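Local coordinates for haloacid delahogenase-like family hydrolase (Xanthomonas campestris pv. campestris, PDB 2PKE), which probably acts as a magnesium-dependent phosphatase of the haloacid dehalogenase-like hydrolase family, at residues L107-R118 with H140-L150. Residues are numbered along the deposited sequence; the frame is centred on the assembly and turned at random.
Sequences LQHPVEVIAGVR and HQEQKIEQSGL
L107 CA sits over one face of the H140 imidazole in a CH-pi contact, 4.2 Å from its centroid. With CG anti to the backbone N (chi1 -168°), the H140 ring reaches this far and also turns an edge toward the face of H109 in an offset edge-to-face pair, the planes at 72°. One turn on, the bent chain of K144 passes CE over a face of H140 and brings NZ to the edge of the H109 ring, donating to NE2 at 2.9 Å; the same ammonium forms a salt bridge with D21, a magnesium ligand. H109 is held from its other nitrogen too, ND1 giving a nearly straight bond to the O of P110.

Q147, extended beyond CG, runs across V111, its amide carbon CD 3.4 Å from V111 CG2. Its NE2 donates to H109 O at 3.1 Å from above the carbonyl plane, while OE1 accepts from two waters; one also binds H140 NE2 and donates to H109 O, the other donates to L107 O. S148 CB touches both V111 CG1 and V113 CG2. Its OG accepts from L150 N in an ST turn at the C-terminal end of the helix, where G149 takes a positive phi. L150 then meets V113 tip to tip (CD1 to CG2, 3.9 Å) and slides its CD2 along R118 CB; the R118 guanidinium forms a salt bridge with D152. Helix 138-148 thus receives the extended linker from helix 93-107 back into the Rossmann-like HAD core, and K144, through its salt bridge to D21, ties this contact to the DxD magnesium site.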
loop_
_atom_site.group_PDB
_atom_site.type_symbol
_atom_site.label_atom_id
_atom_site.label_comp_id
_atom_site.label_asym_id
_atom_site.label_seq_id
_atom_site.Cartn_x
_atom_site.Cartn_y
_atom_site.Cartn_z
ATOM N N LEU A 107 3.235 -3.233 14.317
ATOM C CA LEU A 107 2.993 -2.136 13.395
ATOM C C LEU A 107 3.730 -0.854 13.720
ATOM O O LEU A 107 3.824 0.010 12.880
ATOM C CB LEU A 107 1.494 -1.859 13.274
ATOM C CG LEU A 107 0.721 -2.826 12.381
ATOM C CD1 LEU A 107 -0.784 -2.641 12.619
ATOM C CD2 LEU A 107 1.038 -2.654 10.882
ATOM N N GLN A 108 4.217 -0.708 14.938
ATOM C CA GLN A 108 5.052 0.423 15.321
ATOM C C GLN A 108 6.379 -0.096 15.846
ATOM O O GLN A 108 6.946 0.492 16.755
ATOM C CB GLN A 108 4.420 1.227 16.431
ATOM C CG GLN A 108 2.952 1.363 16.407
ATOM C CD GLN A 108 2.464 1.855 17.751
ATOM O OE1 GLN A 108 1.602 1.244 18.399
ATOM N NE2 GLN A 108 3.056 2.954 18.210
ATOM N N HIS A 109 6.878 -1.197 15.298
ATOM C CA HIS A 109 8.089 -1.776 15.880
ATOM C C HIS A 109 9.233 -0.808 15.648
ATOM O O HIS A 109 9.256 -0.104 14.634
ATOM C CB HIS A 109 8.401 -3.234 15.437
ATOM C CG HIS A 109 8.920 -3.404 14.033
ATOM N ND1 HIS A 109 10.126 -2.886 13.597
ATOM C CD2 HIS A 109 8.421 -4.121 12.994
ATOM C CE1 HIS A 109 10.320 -3.241 12.334
ATOM N NE2 HIS A 109 9.304 -3.998 11.948
ATOM N N PRO A 110 10.155 -0.737 16.624
ATOM C CA PRO A 110 11.329 0.121 16.436
ATOM C C PRO A 110 12.047 -0.274 15.144
ATOM O O PRO A 110 12.171 -1.466 14.856
ATOM C CB PRO A 110 12.214 -0.177 17.667
ATOM C CG PRO A 110 11.341 -1.008 18.646
ATOM C CD PRO A 110 10.140 -1.496 17.900
ATOM N N VAL A 111 12.500 0.714 14.377
ATOM C CA VAL A 111 13.274 0.475 13.158
ATOM C C VAL A 111 14.741 0.793 13.418
ATOM O O VAL A 111 15.176 1.960 13.528
ATOM C CB VAL A 111 12.723 1.290 11.954
ATOM C CG1 VAL A 111 13.514 1.000 10.719
ATOM C CG2 VAL A 111 11.258 0.956 11.728
ATOM N N GLU A 112 15.519 -0.271 13.523
ATOM C CA GLU A 112 16.929 -0.167 13.820
ATOM C C GLU A 112 17.704 -0.592 12.585
ATOM O O GLU A 112 17.682 -1.763 12.193
ATOM C CB GLU A 112 17.256 -1.071 14.995
ATOM C CG GLU A 112 18.758 -1.294 15.207
ATOM C CD GLU A 112 19.056 -2.240 16.371
ATOM O OE1 GLU A 112 18.100 -2.640 17.095
ATOM O OE2 GLU A 112 20.248 -2.576 16.547
ATOM N N VAL A 113 18.391 0.371 11.984
ATOM C CA VAL A 113 19.185 0.120 10.822
ATOM C C VAL A 113 20.347 -0.821 11.177
ATOM O O VAL A 113 20.896 -0.785 12.270
ATOM C CB VAL A 113 19.614 1.463 10.142
ATOM C CG1 VAL A 113 20.632 1.248 8.957
ATOM C CG2 VAL A 113 18.386 2.187 9.669
ATOM N N ILE A 114 20.673 -1.712 10.257
ATOM C CA ILE A 114 21.713 -2.713 10.488
ATOM C C ILE A 114 23.095 -2.063 10.385
ATOM O O ILE A 114 23.299 -1.136 9.600
ATOM C CB ILE A 114 21.531 -3.884 9.485
ATOM C CG1 ILE A 114 20.378 -4.771 9.980
ATOM C CG2 ILE A 114 22.848 -4.618 9.282
ATOM C CD1 ILE A 114 19.767 -5.672 8.930
ATOM N N ALA A 115 24.040 -2.541 11.195
ATOM C CA ALA A 115 25.401 -2.017 11.183
ATOM C C ALA A 115 25.996 -1.977 9.787
ATOM O O ALA A 115 26.006 -2.994 9.090
ATOM C CB ALA A 115 26.314 -2.855 12.108
ATOM N N GLY A 116 26.468 -0.790 9.391
ATOM C CA GLY A 116 27.178 -0.582 8.135
ATOM C C GLY A 116 26.330 -0.231 6.935
ATOM O O GLY A 116 26.858 0.109 5.868
ATOM N N VAL A 117 25.012 -0.286 7.103
ATOM C CA VAL A 117 24.095 -0.098 5.987
ATOM C C VAL A 117 24.162 1.308 5.427
ATOM O O VAL A 117 24.354 1.492 4.238
ATOM C CB VAL A 117 22.673 -0.508 6.364
ATOM C CG1 VAL A 117 21.635 0.056 5.399
ATOM C CG2 VAL A 117 22.593 -2.039 6.431
ATOM N N ARG A 118 24.089 2.322 6.285
ATOM C CA ARG A 118 24.055 3.691 5.796
ATOM C C ARG A 118 25.292 4.008 5.002
ATOM O O ARG A 118 25.207 4.697 3.955
ATOM C CB ARG A 118 23.872 4.685 6.964
ATOM C CG ARG A 118 23.735 6.114 6.536
ATOM C CD ARG A 118 23.350 7.101 7.633
ATOM N NE ARG A 118 23.341 8.296 6.854
ATOM C CZ ARG A 118 22.283 8.869 6.323
ATOM N NH1 ARG A 118 21.042 8.573 6.685
ATOM N NH2 ARG A 118 22.498 9.870 5.511
ATOM N N HIS A 140 3.008 1.018 6.300
ATOM C CA HIS A 140 4.009 0.577 7.249
ATOM C C HIS A 140 5.434 0.671 6.687
ATOM O O HIS A 140 6.349 1.122 7.388
ATOM C CB HIS A 140 3.682 -0.817 7.726
ATOM C CG HIS A 140 4.488 -1.259 8.907
ATOM N ND1 HIS A 140 4.556 -2.577 9.301
ATOM C CD2 HIS A 140 5.225 -0.560 9.803
ATOM C CE1 HIS A 140 5.319 -2.674 10.373
ATOM N NE2 HIS A 140 5.725 -1.461 10.708
ATOM N N GLN A 141 5.621 0.247 5.446
ATOM C CA GLN A 141 6.950 0.345 4.775
ATOM C C GLN A 141 7.391 1.806 4.630
ATOM O O GLN A 141 8.548 2.158 4.882
ATOM C CB GLN A 141 6.960 -0.391 3.409
ATOM C CG GLN A 141 6.770 -1.903 3.519
ATOM C CD GLN A 141 7.918 -2.549 4.195
ATOM O OE1 GLN A 141 9.038 -2.055 4.112
ATOM N NE2 GLN A 141 7.670 -3.675 4.857
ATOM N N GLU A 142 6.449 2.687 4.302
ATOM C CA GLU A 142 6.773 4.113 4.239
ATOM C C GLU A 142 7.202 4.663 5.600
ATOM O O GLU A 142 8.157 5.427 5.710
ATOM C CB GLU A 142 5.590 4.889 3.726
ATOM C CG GLU A 142 5.474 4.865 2.223
ATOM C CD GLU A 142 4.268 5.668 1.775
ATOM O OE1 GLU A 142 3.461 6.057 2.641
ATOM O OE2 GLU A 142 4.123 5.886 0.567
ATOM N N GLN A 143 6.524 4.220 6.658
ATOM C CA GLN A 143 6.881 4.648 7.999
ATOM C C GLN A 143 8.241 4.082 8.435
ATOM O O GLN A 143 9.010 4.777 9.097
ATOM C CB GLN A 143 5.752 4.364 8.985
ATOM C CG GLN A 143 4.532 5.349 8.872
ATOM C CD GLN A 143 4.907 6.853 8.673
ATOM O OE1 GLN A 143 4.333 7.536 7.820
ATOM N NE2 GLN A 143 5.877 7.351 9.447
ATOM N N LYS A 144 8.575 2.871 8.026
ATOM C CA LYS A 144 9.853 2.255 8.382
ATOM C C LYS A 144 11.004 3.032 7.756
ATOM O O LYS A 144 11.939 3.370 8.461
ATOM C CB LYS A 144 9.919 0.769 8.017
ATOM C CG LYS A 144 8.940 -0.176 8.808
ATOM C CD LYS A 144 9.414 -1.646 8.706
ATOM C CE LYS A 144 8.351 -2.699 8.561
ATOM N NZ LYS A 144 8.817 -4.075 9.062
ATOM N N ILE A 145 10.902 3.370 6.471
ATOM C CA ILE A 145 11.957 4.183 5.862
ATOM C C ILE A 145 12.125 5.534 6.584
ATOM O O ILE A 145 13.231 5.999 6.749
ATOM C CB ILE A 145 11.815 4.287 4.313
ATOM C CG1 ILE A 145 12.999 5.037 3.701
ATOM C CG2 ILE A 145 10.520 4.944 3.886
ATOM C CD1 ILE A 145 14.357 4.318 3.890
ATOM N N GLU A 146 11.049 6.154 7.027
ATOM C CA GLU A 146 11.154 7.440 7.763
ATOM C C GLU A 146 11.753 7.226 9.168
ATOM O O GLU A 146 12.690 7.911 9.525
ATOM C CB GLU A 146 9.793 8.166 7.754
ATOM C CG GLU A 146 9.786 9.702 8.198
ATOM C CD GLU A 146 10.561 10.719 7.261
ATOM O OE1 GLU A 146 10.535 10.586 6.004
ATOM O OE2 GLU A 146 11.189 11.669 7.806
ATOM N N GLN A 147 11.280 6.232 9.920
ATOM C CA GLN A 147 11.829 5.876 11.237
ATOM C C GLN A 147 13.304 5.516 11.170
ATOM O O GLN A 147 13.998 5.605 12.171
ATOM C CB GLN A 147 11.127 4.630 11.850
ATOM C CG GLN A 147 9.621 4.708 12.222
ATOM C CD GLN A 147 9.015 3.330 12.665
ATOM O OE1 GLN A 147 8.316 2.645 11.883
ATOM N NE2 GLN A 147 9.299 2.929 13.917
ATOM N N SER A 148 13.760 5.030 10.016
ATOM C CA SER A 148 15.087 4.433 9.870
ATOM C C SER A 148 16.171 5.465 9.888
ATOM O O SER A 148 17.283 5.148 10.258
ATOM C CB SER A 148 15.238 3.601 8.569
ATOM O OG SER A 148 15.210 4.421 7.411
ATOM N N GLY A 149 15.852 6.675 9.438
ATOM C CA GLY A 149 16.838 7.714 9.173
ATOM C C GLY A 149 17.429 7.692 7.776
ATOM O O GLY A 149 18.092 8.639 7.366
ATOM N N LEU A 150 17.143 6.642 7.002
ATOM C CA LEU A 150 17.680 6.505 5.644
ATOM C C LEU A 150 16.868 7.194 4.528
ATOM O O LEU A 150 17.205 7.042 3.386
ATOM C CB LEU A 150 17.795 5.003 5.278
ATOM C CG LEU A 150 18.645 4.084 6.181
ATOM C CD1 LEU A 150 18.399 2.667 5.792
ATOM C CD2 LEU A 150 20.131 4.393 6.070
HETATM O O HOH W 1 5.131 2.511 12.046
HETATM O O HOH W 2 7.652 -0.171 12.422
HETATM O O HOH W 3 16.830 3.873 13.133
HETATM O O HOH W 4 12.087 3.122 15.579
#